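Local structure of glycerol kinase, putative (Plasmodium falciparum, 2W40) at residues F390-I395 with D429-K434; C287-T292 with L355-W360; V283-G288 with T400-I405; E341-V346 with V381-E386. The protein probably catalyses the ATP-dependent phosphorylation of glycerol to sn-glycerol 3-phosphate, as a member of the FGGY kinase family of the sugar kinase/Hsp70/actin superfamily. One frame throughout, in Å; residues are numbered along the deposited sequence. Where two conformers were deposited one is given.

Contact 1: F390-I395 with D429-K434; sequences FQLNEI and DIINTK. With EDO (1,2-ethanediol), chain B.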
loop_
_atom_site.group_PDB
_atom_site.type_symbol
_atom_site.label_atom_id
_atom_site.label_comp_id
_atom_site.label_asym_id
_atom_site.label_seq_id
_atom_site.Cartn_x
_atom_site.Cartn_y
_atom_site.Cartn_z
ATOM N N PHE C 390 8.589 -2.637 -15.631
ATOM C CA PHE C 390 7.475 -2.361 -16.543
ATOM C C PHE C 390 7.502 -0.974 -17.179
ATOM O O PHE C 390 7.164 -0.823 -18.353
ATOM C CB PHE C 390 6.159 -2.585 -15.802
ATOM C CG PHE C 390 5.830 -4.039 -15.550
ATOM C CD1 PHE C 390 5.689 -4.976 -16.607
ATOM C CD2 PHE C 390 5.678 -4.495 -14.244
ATOM C CE1 PHE C 390 5.364 -6.320 -16.311
ATOM C CE2 PHE C 390 5.358 -5.806 -13.984
ATOM C CZ PHE C 390 5.254 -6.717 -15.023
ATOM N N GLN C 391 7.882 0.019 -16.382
ATOM C CA GLN C 391 8.011 1.364 -16.935
ATOM C C GLN C 391 9.162 1.455 -17.984
ATOM O O GLN C 391 9.027 2.111 -19.047
ATOM C CB GLN C 391 8.248 2.355 -15.770
ATOM C CG GLN C 391 6.976 2.702 -14.957
ATOM C CD GLN C 391 7.330 3.639 -13.862
ATOM O OE1 GLN C 391 7.232 4.831 -14.025
ATOM N NE2 GLN C 391 7.825 3.094 -12.725
ATOM N N LEU C 392 10.278 0.793 -17.663
ATOM C CA LEU C 392 11.404 0.791 -18.564
ATOM C C LEU C 392 11.027 0.149 -19.890
ATOM O O LEU C 392 11.426 0.593 -20.954
ATOM C CB LEU C 392 12.580 0.122 -17.860
ATOM C CG LEU C 392 13.869 0.283 -18.667
ATOM C CD1 LEU C 392 14.301 1.759 -18.921
ATOM C CD2 LEU C 392 14.980 -0.573 -18.047
ATOM N N ASN C 393 10.223 -0.919 -19.839
ATOM C CA ASN C 393 9.772 -1.591 -21.051
ATOM C C ASN C 393 8.972 -0.671 -21.965
ATOM O O ASN C 393 9.146 -0.653 -23.182
ATOM C CB ASN C 393 8.928 -2.776 -20.663
ATOM C CG ASN C 393 8.447 -3.537 -21.873
ATOM O OD1 ASN C 393 9.233 -3.846 -22.785
ATOM N ND2 ASN C 393 7.142 -3.938 -21.857
ATOM N N GLU C 394 8.117 0.133 -21.329
ATOM C CA GLU C 394 7.389 1.146 -22.107
ATOM C C GLU C 394 8.303 2.176 -22.839
ATOM O O GLU C 394 8.092 2.537 -24.010
ATOM C CB GLU C 394 6.332 1.880 -21.253
ATOM C CG GLU C 394 5.312 0.936 -20.713
ATOM C CD GLU C 394 4.079 1.618 -20.100
ATOM O OE1 GLU C 394 3.938 2.871 -20.152
ATOM O OE2 GLU C 394 3.198 0.848 -19.558
ATOM N N ILE C 395 9.305 2.632 -22.142
ATOM C CA ILE C 395 10.363 3.461 -22.663
ATOM C C ILE C 395 11.076 2.788 -23.821
ATOM O O ILE C 395 11.291 3.429 -24.865
ATOM C CB ILE C 395 11.334 3.941 -21.555
ATOM C CG1 ILE C 395 10.630 5.008 -20.681
ATOM C CG2 ILE C 395 12.638 4.530 -22.113
ATOM C CD1 ILE C 395 11.353 5.344 -19.346
ATOM N N ASP C 429 14.212 -9.829 -18.750
ATOM C CA ASP C 429 13.057 -10.622 -19.098
ATOM C C ASP C 429 11.905 -9.703 -19.648
ATOM O O ASP C 429 11.354 -9.898 -20.773
ATOM C CB ASP C 429 12.544 -11.389 -17.928
ATOM C CG ASP C 429 13.352 -12.566 -17.555
ATOM O OD1 ASP C 429 14.291 -12.938 -18.299
ATOM O OD2 ASP C 429 13.028 -13.150 -16.474
ATOM N N ILE C 430 11.559 -8.681 -18.897
ATOM C CA ILE C 430 10.382 -7.859 -19.304
ATOM C C ILE C 430 10.680 -6.934 -20.461
ATOM O O ILE C 430 9.822 -6.786 -21.350
ATOM C CB ILE C 430 9.844 -7.093 -18.154
ATOM C CG1 ILE C 430 9.220 -8.016 -17.130
ATOM C CG2 ILE C 430 8.842 -5.922 -18.563
ATOM C CD1 ILE C 430 8.031 -8.982 -17.574
ATOM N N ILE C 431 11.846 -6.303 -20.493
ATOM C CA ILE C 431 12.212 -5.414 -21.661
ATOM C C ILE C 431 12.681 -6.192 -22.895
ATOM O O ILE C 431 12.918 -5.533 -23.941
ATOM C CB ILE C 431 13.203 -4.267 -21.295
ATOM C CG1 ILE C 431 14.663 -4.746 -21.135
ATOM C CG2 ILE C 431 12.741 -3.552 -19.996
ATOM C CD1 ILE C 431 15.707 -3.690 -20.747
ATOM N N ASN C 432 12.866 -7.519 -22.724
ATOM C CA ASN C 432 13.403 -8.465 -23.731
ATOM C C ASN C 432 14.695 -7.931 -24.484
ATOM O O ASN C 432 14.733 -7.865 -25.729
ATOM C CB ASN C 432 12.329 -8.839 -24.698
ATOM C CG ASN C 432 12.682 -10.127 -25.563
ATOM O OD1 ASN C 432 13.493 -10.989 -25.183
ATOM N ND2 ASN C 432 12.125 -10.141 -26.803
ATOM N N THR C 433 15.676 -7.539 -23.699
ATOM C CA THR C 433 16.879 -6.885 -24.187
ATOM C C THR C 433 18.033 -7.380 -23.404
ATOM O O THR C 433 17.924 -7.538 -22.165
ATOM C CB THR C 433 16.812 -5.311 -24.056
ATOM O OG1 THR C 433 15.676 -4.738 -24.808
ATOM C CG2 THR C 433 18.117 -4.592 -24.563
ATOM N N LYS C 434 19.139 -7.673 -24.116
ATOM C CA LYS C 434 20.398 -8.002 -23.459
ATOM C C LYS C 434 20.881 -6.790 -22.663
ATOM O O LYS C 434 20.910 -5.641 -23.186
ATOM C CB LYS C 434 21.550 -8.426 -24.487
ATOM C CG LYS C 434 22.775 -8.826 -23.773
ATOM C CD LYS C 434 23.862 -9.622 -24.565
ATOM C CE LYS C 434 24.450 -8.851 -25.650
ATOM N NZ LYS C 434 25.339 -9.651 -26.609
HETATM C C1 EDO B . 16.706 -10.808 -26.281
HETATM O O1 EDO B . 15.819 -11.909 -26.161
HETATM C C2 EDO B . 17.042 -10.432 -24.862
HETATM O O2 EDO B . 18.050 -11.272 -24.316
#
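Asn393 OD1 and Ile430 O, two acceptors, sit 3.3 Å apart in this buried contact with no hydrogen bond between them. What reconciles them is Arg485 of helix 482-500, which donates from NE to Ile430 O and from NH2 to Asn393 OD1. The amide reaches this spot because CG of Asn393 stands anti to the backbone N (chi1 -179°), and the Asn393 side chain crosses that of Ile430 at about a right angle. Around that polar point the joint between helix 377-403 and the end of helix 421-431 is apolar. Ile430 aims its CG2 branch at helix 377-403, 3.8 Å from Asn393 CB and equally near Phe390 CD1; its CD1 lies 4.0 Å from Phe390 CE1. The phenyl ring also stacks with Trp492. One residue on, Ile431 lays CG2 against the helix backbone, 3.6 Å from Asn393 N, while its CD1 reaches Leu392 CD2 at 4.2 Å. Asn432 then leaves helical angles with positive phi, and Thr433 OG1 donates back to Ile431 O. In this C-terminal domain of the FGGY family, the cohesion between the two segments is probably mainly dispersive, while Arg485 supplies hydrogen bonds to the two oxygens.

Contact 2: C287-T292 with L355-W360; sequences CGLITT and LYAPRW. With EDO (1,2-ethanediol), chain D.
Trp360 gives its indole N-H to the backbone of Gly288, NE1 to O at 2.8 Å and 159° at the hydrogen, joining two loops of the FGGY C-terminal domain: the lead-in to edge strand 290-295 and the loop between strands 347-349 and 366-371. Gly288 O lies almost in the indole plane, at the ring edge, whereas the donor is tilted 31° from the carbonyl plane. The same oxygen touches Ala357 CB. Farther round the indole, Ile290 crosses at about a right angle and sets its CD1 3.8 Å from Trp360 CZ2. With CG beside its own backbone N (chi1 -68°), Trp360 folds its ring back over its own loop, where the carbonyl carbon of Tyr356 lies over the ring centre on one face. A backbone bond from Trp360 N to Tyr356 O closes that turn.

Gly288, at positive phi, brings its CA to 3.6 Å from Pro358 O, a close approach of the two backbones. Pro358 itself follows a cis peptide bond and packs on Glu394 and Ser398 of helix 377-403. Ser398 also donates to Cys287 O, and Ala357 pairs through its backbone with Ser310 of strand 304-311, so helix and sheet both position the two loops. An ethanediol, probably from the crystallisation liquor, donates from O1 to Leu289 O at 2.7 Å. At the proline's end of the contact, Pro358 CB rests 3.3 Å from Cys287 O.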
loop_
_atom_site.group_PDB
_atom_site.type_symbol
_atom_site.label_atom_id
_atom_site.label_comp_id
_atom_site.label_asym_id
_atom_site.label_seq_id
_atom_site.Cartn_x
_atom_site.Cartn_y
_atom_site.Cartn_z
ATOM N N CYS C 287 6.531 9.490 -29.395
ATOM C CA CYS C 287 6.260 8.378 -28.506
ATOM C C CYS C 287 6.650 8.759 -27.084
ATOM O O CYS C 287 6.812 7.872 -26.301
ATOM C CB CYS C 287 7.100 7.036 -28.940
ATOM S SG CYS C 287 6.501 6.492 -30.472
ATOM N N GLY C 288 6.676 10.039 -26.723
ATOM C CA GLY C 288 6.887 10.370 -25.357
ATOM C C GLY C 288 8.272 10.432 -24.803
ATOM O O GLY C 288 8.437 10.488 -23.605
ATOM N N LEU C 289 9.286 10.440 -25.649
ATOM C CA LEU C 289 10.649 10.592 -25.208
ATOM C C LEU C 289 11.065 12.067 -25.382
ATOM O O LEU C 289 10.501 12.840 -26.160
ATOM C CB LEU C 289 11.519 9.633 -26.043
ATOM C CG LEU C 289 11.190 8.109 -25.930
ATOM C CD1 LEU C 289 12.175 7.226 -26.654
ATOM C CD2 LEU C 289 11.185 7.613 -24.424
ATOM N N ILE C 290 12.021 12.481 -24.585
ATOM C CA ILE C 290 12.509 13.878 -24.614
ATOM C C ILE C 290 13.792 13.980 -25.455
ATOM O O ILE C 290 14.675 13.137 -25.333
ATOM C CB ILE C 290 12.823 14.333 -23.164
ATOM C CG1 ILE C 290 11.531 14.508 -22.309
ATOM C CG2 ILE C 290 13.711 15.651 -23.152
ATOM C CD1 ILE C 290 11.772 14.932 -20.948
ATOM N N THR C 291 13.860 14.977 -26.310
ATOM C CA THR C 291 15.090 15.309 -27.076
ATOM C C THR C 291 16.005 16.155 -26.212
ATOM O O THR C 291 15.535 17.192 -25.716
ATOM C CB THR C 291 14.733 16.126 -28.333
ATOM O OG1 THR C 291 13.775 15.417 -29.034
ATOM C CG2 THR C 291 15.949 16.427 -29.206
ATOM N N THR C 292 17.218 15.712 -25.952
ATOM C CA THR C 292 18.131 16.438 -25.094
ATOM C C THR C 292 19.556 16.461 -25.715
ATOM O O THR C 292 19.799 15.875 -26.771
ATOM C CB THR C 292 18.108 15.820 -23.665
ATOM O OG1 THR C 292 18.754 16.700 -22.768
ATOM C CG2 THR C 292 18.833 14.392 -23.685
ATOM N N LEU C 355 3.344 9.906 -13.514
ATOM C CA LEU C 355 4.088 9.138 -14.509
ATOM C C LEU C 355 4.832 10.075 -15.463
ATOM O O LEU C 355 4.252 11.028 -15.995
ATOM C CB LEU C 355 3.185 8.228 -15.349
ATOM C CG LEU C 355 2.607 7.075 -14.553
ATOM C CD1 LEU C 355 1.534 6.365 -15.335
ATOM C CD2 LEU C 355 3.705 6.109 -13.928
ATOM N N TYR C 356 6.142 9.799 -15.641
ATOM C CA TYR C 356 6.990 10.546 -16.596
ATOM C C TYR C 356 6.941 9.819 -17.913
ATOM O O TYR C 356 5.803 9.579 -18.442
ATOM C CB TYR C 356 8.386 10.718 -16.000
ATOM C CG TYR C 356 8.424 11.575 -14.696
ATOM C CD1 TYR C 356 9.057 12.712 -14.629
ATOM C CD2 TYR C 356 7.835 11.039 -13.486
ATOM C CE1 TYR C 356 9.026 13.468 -13.361
ATOM C CE2 TYR C 356 7.767 11.717 -12.273
ATOM C CZ TYR C 356 8.385 12.998 -12.279
ATOM O OH TYR C 356 8.520 13.841 -11.224
ATOM N N ALA C 357 8.122 9.458 -18.482
ATOM C CA ALA C 357 8.059 8.897 -19.820
ATOM C C ALA C 357 7.478 7.457 -19.781
ATOM O O ALA C 357 7.817 6.686 -18.885
ATOM C CB ALA C 357 9.441 8.958 -20.540
ATOM N N PRO C 358 6.740 7.061 -20.835
ATOM C CA PRO C 358 6.320 7.859 -22.041
ATOM C C PRO C 358 4.915 8.450 -21.960
ATOM O O PRO C 358 4.496 9.166 -22.896
ATOM C CB PRO C 358 6.337 6.829 -23.162
ATOM C CG PRO C 358 5.963 5.547 -22.551
ATOM C CD PRO C 358 6.447 5.623 -21.087
ATOM N N ARG C 359 4.187 8.148 -20.875
ATOM C CA ARG C 359 2.752 8.568 -20.777
ATOM C C ARG C 359 2.527 10.008 -20.328
ATOM O O ARG C 359 1.501 10.611 -20.661
ATOM C CB ARG C 359 1.968 7.604 -19.892
ATOM C CG ARG C 359 2.101 6.118 -20.308
ATOM C CD ARG C 359 1.129 5.282 -19.536
ATOM N NE ARG C 359 1.260 3.828 -19.776
ATOM C CZ ARG C 359 0.286 2.971 -19.929
ATOM N NH1 ARG C 359 -0.970 3.414 -20.016
ATOM N NH2 ARG C 359 0.549 1.685 -20.004
ATOM N N TRP C 360 3.444 10.503 -19.500
ATOM C CA TRP C 360 3.407 11.900 -19.063
ATOM C C TRP C 360 2.000 12.238 -18.476
ATOM O O TRP C 360 1.267 13.099 -18.979
ATOM C CB TRP C 360 3.786 12.855 -20.183
ATOM C CG TRP C 360 5.260 12.661 -20.509
ATOM C CD1 TRP C 360 5.797 11.988 -21.637
ATOM C CD2 TRP C 360 6.407 13.050 -19.716
ATOM N NE1 TRP C 360 7.154 11.987 -21.571
ATOM C CE2 TRP C 360 7.561 12.538 -20.376
ATOM C CE3 TRP C 360 6.576 13.703 -18.487
ATOM C CZ2 TRP C 360 8.830 12.745 -19.889
ATOM C CZ3 TRP C 360 7.831 13.887 -18.002
ATOM C CH2 TRP C 360 8.947 13.411 -18.699
HETATM C C1 EDO D . 8.142 14.842 -25.960
HETATM O O1 EDO D . 7.935 13.626 -26.717
HETATM C C2 EDO D . 7.851 14.656 -24.495
HETATM O O2 EDO D . 8.032 15.827 -23.818
#

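Contact 3: V283-G288 with T400-I405; sequences VYSTCG and TSDMGI
Asp402 meets Ser285 near the C-terminal end of helix 377-403, which closes in a Schellman motif beside the loop leading to strand 290-295. Just before it, Ser401 lies by Cys287 SG, an approach that holds for one of its two deposited conformers. Asp402 carries most of the contact. Its carboxylate takes one bond from a loop side chain and one from the loop backbone: OD2 accepts from Ser285 OG on its syn lone pair at 2.5 Å, a short bond, and OD1 accepts from Thr286 N at 3.1 Å. That second N-H also comes from the syn side, though 21° out of the carboxylate plane, so the two oxygens hold consecutive residues and limit rotation of the group.

Ser285 is positioned in turn by an ST turn. With OG anti to its backbone N (chi1 -176°), it accepts from Cys287 N at 3.0 Å, and also from Leu289 N, while donating its own hydrogen bond to Asp402 OD2. The backbone carbonyl of Asp402 is within reach of a water that also lies by Tyr284 O, and Val283 packs its CG1 beside that carbonyl. The Met403 side chain rests on Ile276 and Thr278 of strand 272-279 and Leu307 of strand 304-311. Gly404 then takes up positive phi and gives its N-H to Ser401 O, and Ile405 N reaches back to Thr400 O, completing the Schellman motif. Out at the surface, a second water donates to Asp402 OD1 at 2.7 Å and lies equally close to Thr286 OG1.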
loop_
_atom_site.group_PDB
_atom_site.type_symbol
_atom_site.label_atom_id
_atom_site.label_comp_id
_atom_site.label_asym_id
_atom_site.label_seq_id
_atom_site.Cartn_x
_atom_site.Cartn_y
_atom_site.Cartn_z
ATOM N N VAL C 283 16.566 14.296 -33.044
ATOM C CA VAL C 283 15.425 13.439 -33.260
ATOM C C VAL C 283 14.312 13.840 -32.324
ATOM O O VAL C 283 14.516 13.871 -31.157
ATOM C CB VAL C 283 15.784 11.952 -33.079
ATOM C CG1 VAL C 283 14.589 11.074 -33.284
ATOM C CG2 VAL C 283 16.963 11.560 -34.003
ATOM N N TYR C 284 13.133 14.129 -32.880
ATOM C CA TYR C 284 11.993 14.517 -32.090
ATOM C C TYR C 284 11.078 13.286 -31.997
ATOM O O TYR C 284 10.626 12.735 -33.010
ATOM C CB TYR C 284 11.241 15.650 -32.705
ATOM C CG TYR C 284 11.945 16.981 -32.717
ATOM C CD1 TYR C 284 12.083 17.745 -31.552
ATOM C CD2 TYR C 284 12.487 17.482 -33.910
ATOM C CE1 TYR C 284 12.749 18.965 -31.585
ATOM C CE2 TYR C 284 13.102 18.722 -33.943
ATOM C CZ TYR C 284 13.259 19.482 -32.774
ATOM O OH TYR C 284 13.899 20.739 -32.913
ATOM N N SER C 285 10.707 12.951 -30.762
ATOM C CA SER C 285 9.908 11.771 -30.464
ATOM C C SER C 285 8.458 12.032 -30.876
ATOM O O SER C 285 7.971 13.135 -30.786
ATOM C CB SER C 285 9.965 11.442 -28.965
ATOM O OG SER C 285 9.291 10.277 -28.643
ATOM N N THR C 286 7.815 10.981 -31.317
ATOM C CA THR C 286 6.337 10.940 -31.358
ATOM C C THR C 286 5.709 9.971 -30.332
ATOM O O THR C 286 4.443 9.723 -30.367
ATOM C CB THR C 286 5.818 10.560 -32.751
ATOM O OG1 THR C 286 6.210 9.231 -33.059
ATOM C CG2 THR C 286 6.329 11.542 -33.825
ATOM N N CYS C 287 6.531 9.490 -29.395
ATOM C CA CYS C 287 6.260 8.378 -28.506
ATOM C C CYS C 287 6.650 8.759 -27.084
ATOM O O CYS C 287 6.812 7.872 -26.301
ATOM C CB CYS C 287 7.100 7.036 -28.940
ATOM S SG CYS C 287 6.501 6.492 -30.472
ATOM N N GLY C 288 6.676 10.039 -26.723
ATOM C CA GLY C 288 6.887 10.370 -25.357
ATOM C C GLY C 288 8.272 10.432 -24.803
ATOM O O GLY C 288 8.437 10.488 -23.605
ATOM N N THR C 400 12.440 2.146 -29.608
ATOM C CA THR C 400 12.579 1.363 -30.860
ATOM C C THR C 400 11.696 1.973 -31.936
ATOM O O THR C 400 12.085 2.039 -33.104
ATOM C CB THR C 400 12.363 -0.136 -30.658
ATOM O OG1 THR C 400 11.089 -0.361 -30.095
ATOM C CG2 THR C 400 13.442 -0.727 -29.721
ATOM N N SER C 401 10.504 2.464 -31.593
ATOM C CA SER C 401 9.668 3.159 -32.569
ATOM C C SER C 401 10.291 4.411 -33.117
ATOM O O SER C 401 10.380 4.622 -34.353
ATOM C CB SER C 401 8.315 3.497 -31.952
ATOM O OG SER C 401 7.470 4.179 -32.876
ATOM N N ASP C 402 10.706 5.290 -32.223
ATOM C CA ASP C 402 11.361 6.521 -32.629
ATOM C C ASP C 402 12.645 6.298 -33.450
ATOM O O ASP C 402 12.935 7.110 -34.367
ATOM C CB ASP C 402 11.725 7.346 -31.422
ATOM C CG ASP C 402 10.552 8.102 -30.816
ATOM O OD1 ASP C 402 9.584 8.443 -31.575
ATOM O OD2 ASP C 402 10.691 8.411 -29.619
ATOM N N MET C 403 13.395 5.214 -33.148
ATOM C CA MET C 403 14.675 4.954 -33.815
ATOM C C MET C 403 14.505 4.136 -35.088
ATOM O O MET C 403 15.484 3.975 -35.833
ATOM C CB MET C 403 15.730 4.364 -32.919
ATOM C CG MET C 403 16.235 5.247 -31.739
ATOM S SD MET C 403 16.898 6.870 -32.191
ATOM C CE MET C 403 18.557 6.326 -32.719
ATOM N N GLY C 404 13.289 3.675 -35.372
ATOM C CA GLY C 404 13.072 2.834 -36.573
ATOM C C GLY C 404 13.856 1.502 -36.560
ATOM O O GLY C 404 14.203 0.973 -37.661
ATOM N N ILE C 405 14.059 0.932 -35.373
ATOM C CA ILE C 405 14.696 -0.386 -35.157
ATOM C C ILE C 405 13.697 -1.409 -34.536
ATOM O O ILE C 405 12.632 -1.062 -34.011
ATOM C CB ILE C 405 15.969 -0.271 -34.321
ATOM C CG1 ILE C 405 15.675 0.436 -32.976
ATOM C CG2 ILE C 405 17.054 0.490 -35.089
ATOM C CD1 ILE C 405 16.753 0.328 -31.842
HETATM O O HOH W 1 11.274 9.760 -34.129
HETATM O O HOH W 2 8.712 8.949 -34.125
#

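Contact 4: E341-V346 with V381-E386; sequences ENTTGV and VRALLE. With EDO (1,2-ethanediol), chain E.
A type I' beta turn, Thr343 to Val346, packs its first residue onto helix 377-403, overlapped at its start by an Asx turn in which Asn342 OD1 accepts from Thr344 N. Thr343 CG2 is the chief point of touch. It drops between two helix side chains, 3.6 Å from Arg382 CG and 3.7 Å from Glu386 CD, crossing the arginine at about a right angle. The other branch, OG1, lies between backbone N and carbonyl carbon (chi1 64°), from where it donates along an in-plane lone pair of Val346 O at 2.7 Å and braces the turn. Val346 CG1 meets Ala383 CB at 3.8 Å.

Arg382 runs out extended and grips Glu386 side-on, NE and NH2 both donating to OE2, which stays in the guanidinium plane. Glu341 O sits over one face, 3.6 Å from Arg382 CZ, and NH1 bonds to Cys340 O. The opposing charges should favour an ionised pair. One water links Thr343 N to Glu386 OE2; an ethanediol, probably from the crystallisation liquor, donates to OE1.

Within the turn, Thr344 touches Pro42 of the second subunit. Helix 333-339 covers Arg382 through Met337, Phe426 of helix 421-431 rests on both charged residues, and Phe348 of strand 347-349 lies against Ala383.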
loop_
_atom_site.group_PDB
_atom_site.type_symbol
_atom_site.label_atom_id
_atom_site.label_comp_id
_atom_site.label_asym_id
_atom_site.label_seq_id
_atom_site.Cartn_x
_atom_site.Cartn_y
_atom_site.Cartn_z
ATOM N N GLU C 341 9.395 -15.010 -4.969
ATOM C CA GLU C 341 9.554 -15.333 -6.383
ATOM C C GLU C 341 8.522 -14.695 -7.282
ATOM O O GLU C 341 8.689 -14.638 -8.494
ATOM C CB GLU C 341 9.505 -16.849 -6.526
ATOM C CG GLU C 341 10.691 -17.455 -5.762
ATOM C CD GLU C 341 10.728 -18.946 -5.748
ATOM O OE1 GLU C 341 9.929 -19.586 -6.480
ATOM O OE2 GLU C 341 11.528 -19.469 -4.946
ATOM N N ASN C 342 7.430 -14.258 -6.672
ATOM C CA ASN C 342 6.399 -13.501 -7.397
ATOM C C ASN C 342 5.692 -12.592 -6.338
ATOM O O ASN C 342 6.000 -12.627 -5.109
ATOM C CB ASN C 342 5.449 -14.440 -8.184
ATOM C CG ASN C 342 4.622 -15.325 -7.249
ATOM O OD1 ASN C 342 3.964 -14.832 -6.329
ATOM N ND2 ASN C 342 4.751 -16.637 -7.388
ATOM N N THR C 343 4.834 -11.704 -6.821
ATOM C CA THR C 343 4.182 -10.766 -5.933
ATOM C C THR C 343 2.789 -11.190 -5.517
ATOM O O THR C 343 2.086 -10.371 -4.871
ATOM C CB THR C 343 4.028 -9.407 -6.671
ATOM O OG1 THR C 343 3.145 -9.585 -7.798
ATOM C CG2 THR C 343 5.412 -8.799 -7.067
ATOM N N THR C 344 2.437 -12.447 -5.911
ATOM C CA THR C 344 1.073 -13.020 -5.858
ATOM C C THR C 344 -0.002 -12.108 -6.482
ATOM O O THR C 344 -1.171 -12.000 -5.990
ATOM C CB THR C 344 0.716 -13.386 -4.475
ATOM O OG1 THR C 344 0.398 -12.215 -3.789
ATOM C CG2 THR C 344 1.854 -14.028 -3.738
ATOM N N GLY C 345 0.391 -11.561 -7.622
ATOM C CA GLY C 345 -0.411 -10.782 -8.504
ATOM C C GLY C 345 -0.552 -9.343 -8.034
ATOM O O GLY C 345 -1.248 -8.623 -8.686
ATOM N N VAL C 346 0.091 -8.985 -6.936
ATOM C CA VAL C 346 0.120 -7.560 -6.544
ATOM C C VAL C 346 0.859 -6.744 -7.612
ATOM O O VAL C 346 1.929 -7.178 -8.127
ATOM C CB VAL C 346 0.771 -7.338 -5.152
ATOM C CG1 VAL C 346 0.977 -5.811 -4.797
ATOM C CG2 VAL C 346 -0.141 -8.069 -4.068
ATOM N N VAL C 381 7.178 -4.628 -1.721
ATOM C CA VAL C 381 8.535 -4.229 -2.153
ATOM C C VAL C 381 8.876 -4.750 -3.549
ATOM O O VAL C 381 9.263 -3.960 -4.446
ATOM C CB VAL C 381 9.591 -4.655 -1.060
ATOM C CG1 VAL C 381 11.045 -4.417 -1.601
ATOM C CG2 VAL C 381 9.305 -3.901 0.193
ATOM N N ARG C 382 8.691 -6.047 -3.762
ATOM C CA ARG C 382 8.937 -6.665 -5.079
ATOM C C ARG C 382 8.107 -6.016 -6.156
ATOM O O ARG C 382 8.596 -5.790 -7.237
ATOM C CB ARG C 382 8.715 -8.199 -5.016
ATOM C CG ARG C 382 8.972 -8.840 -6.329
ATOM C CD ARG C 382 8.814 -10.337 -6.365
ATOM N NE ARG C 382 8.947 -10.644 -7.763
ATOM C CZ ARG C 382 9.965 -11.225 -8.370
ATOM N NH1 ARG C 382 10.940 -11.837 -7.684
ATOM N NH2 ARG C 382 9.954 -11.252 -9.681
ATOM N N ALA C 383 6.858 -5.673 -5.830
ATOM C CA ALA C 383 5.931 -5.171 -6.861
ATOM C C ALA C 383 6.476 -3.763 -7.293
ATOM O O ALA C 383 6.410 -3.351 -8.437
ATOM C CB ALA C 383 4.425 -5.061 -6.280
ATOM N N LEU C 384 6.958 -2.998 -6.297
ATOM C CA LEU C 384 7.486 -1.618 -6.616
ATOM C C LEU C 384 8.688 -1.796 -7.629
ATOM O O LEU C 384 8.748 -1.129 -8.669
ATOM C CB LEU C 384 7.892 -0.806 -5.416
ATOM C CG LEU C 384 8.419 0.575 -5.749
ATOM C CD1 LEU C 384 7.923 1.691 -4.825
ATOM C CD2 LEU C 384 9.958 0.580 -5.879
ATOM N N LEU C 385 9.533 -2.791 -7.329
ATOM C CA LEU C 385 10.734 -3.058 -8.141
ATOM C C LEU C 385 10.332 -3.535 -9.514
ATOM O O LEU C 385 10.810 -3.047 -10.550
ATOM C CB LEU C 385 11.582 -4.077 -7.406
ATOM C CG LEU C 385 12.254 -3.511 -6.146
ATOM C CD1 LEU C 385 13.029 -4.684 -5.474
ATOM C CD2 LEU C 385 13.152 -2.311 -6.410
ATOM N N GLU C 386 9.325 -4.407 -9.561
ATOM C CA GLU C 386 8.777 -4.826 -10.831
ATOM C C GLU C 386 8.252 -3.662 -11.623
ATOM O O GLU C 386 8.421 -3.626 -12.848
ATOM C CB GLU C 386 7.746 -5.920 -10.673
ATOM C CG GLU C 386 8.238 -7.280 -10.108
ATOM C CD GLU C 386 7.214 -8.415 -10.306
ATOM O OE1 GLU C 386 6.030 -8.158 -10.744
ATOM O OE2 GLU C 386 7.584 -9.604 -9.998
HETATM C C1 EDO E . 3.411 -9.012 -12.607
HETATM O O1 EDO E . 4.794 -9.444 -12.638
HETATM C C2 EDO E . 2.741 -9.563 -11.330
HETATM O O2 EDO E . 2.702 -11.025 -11.343
HETATM O O HOH W 3 5.588 -11.370 -9.826
HETATM O O HOH W 4 4.206 -6.478 -9.798
#

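Overall arrangement
Helix 377-403 runs through three of the four contacts: contact 4 takes its early turns, contact 1 its middle and contact 3 its end, about 30 Å between the centres of contacts 4 and 3. Contact 2 is reached from that helix by the salt bridge of Glu394 with Arg359, and shares Cys287 and Gly288 with contact 3. Contacts 1 and 4 are buried, contact 2 partly so, and contact 3 is at the surface. Chemistry follows place: apolar branches fill contact 1, one indole bond to a backbone carbonyl marks contact 2, a carboxylate and waters dominate contact 3, and contact 4 packs a threonine methyl against an intrahelical ion pair.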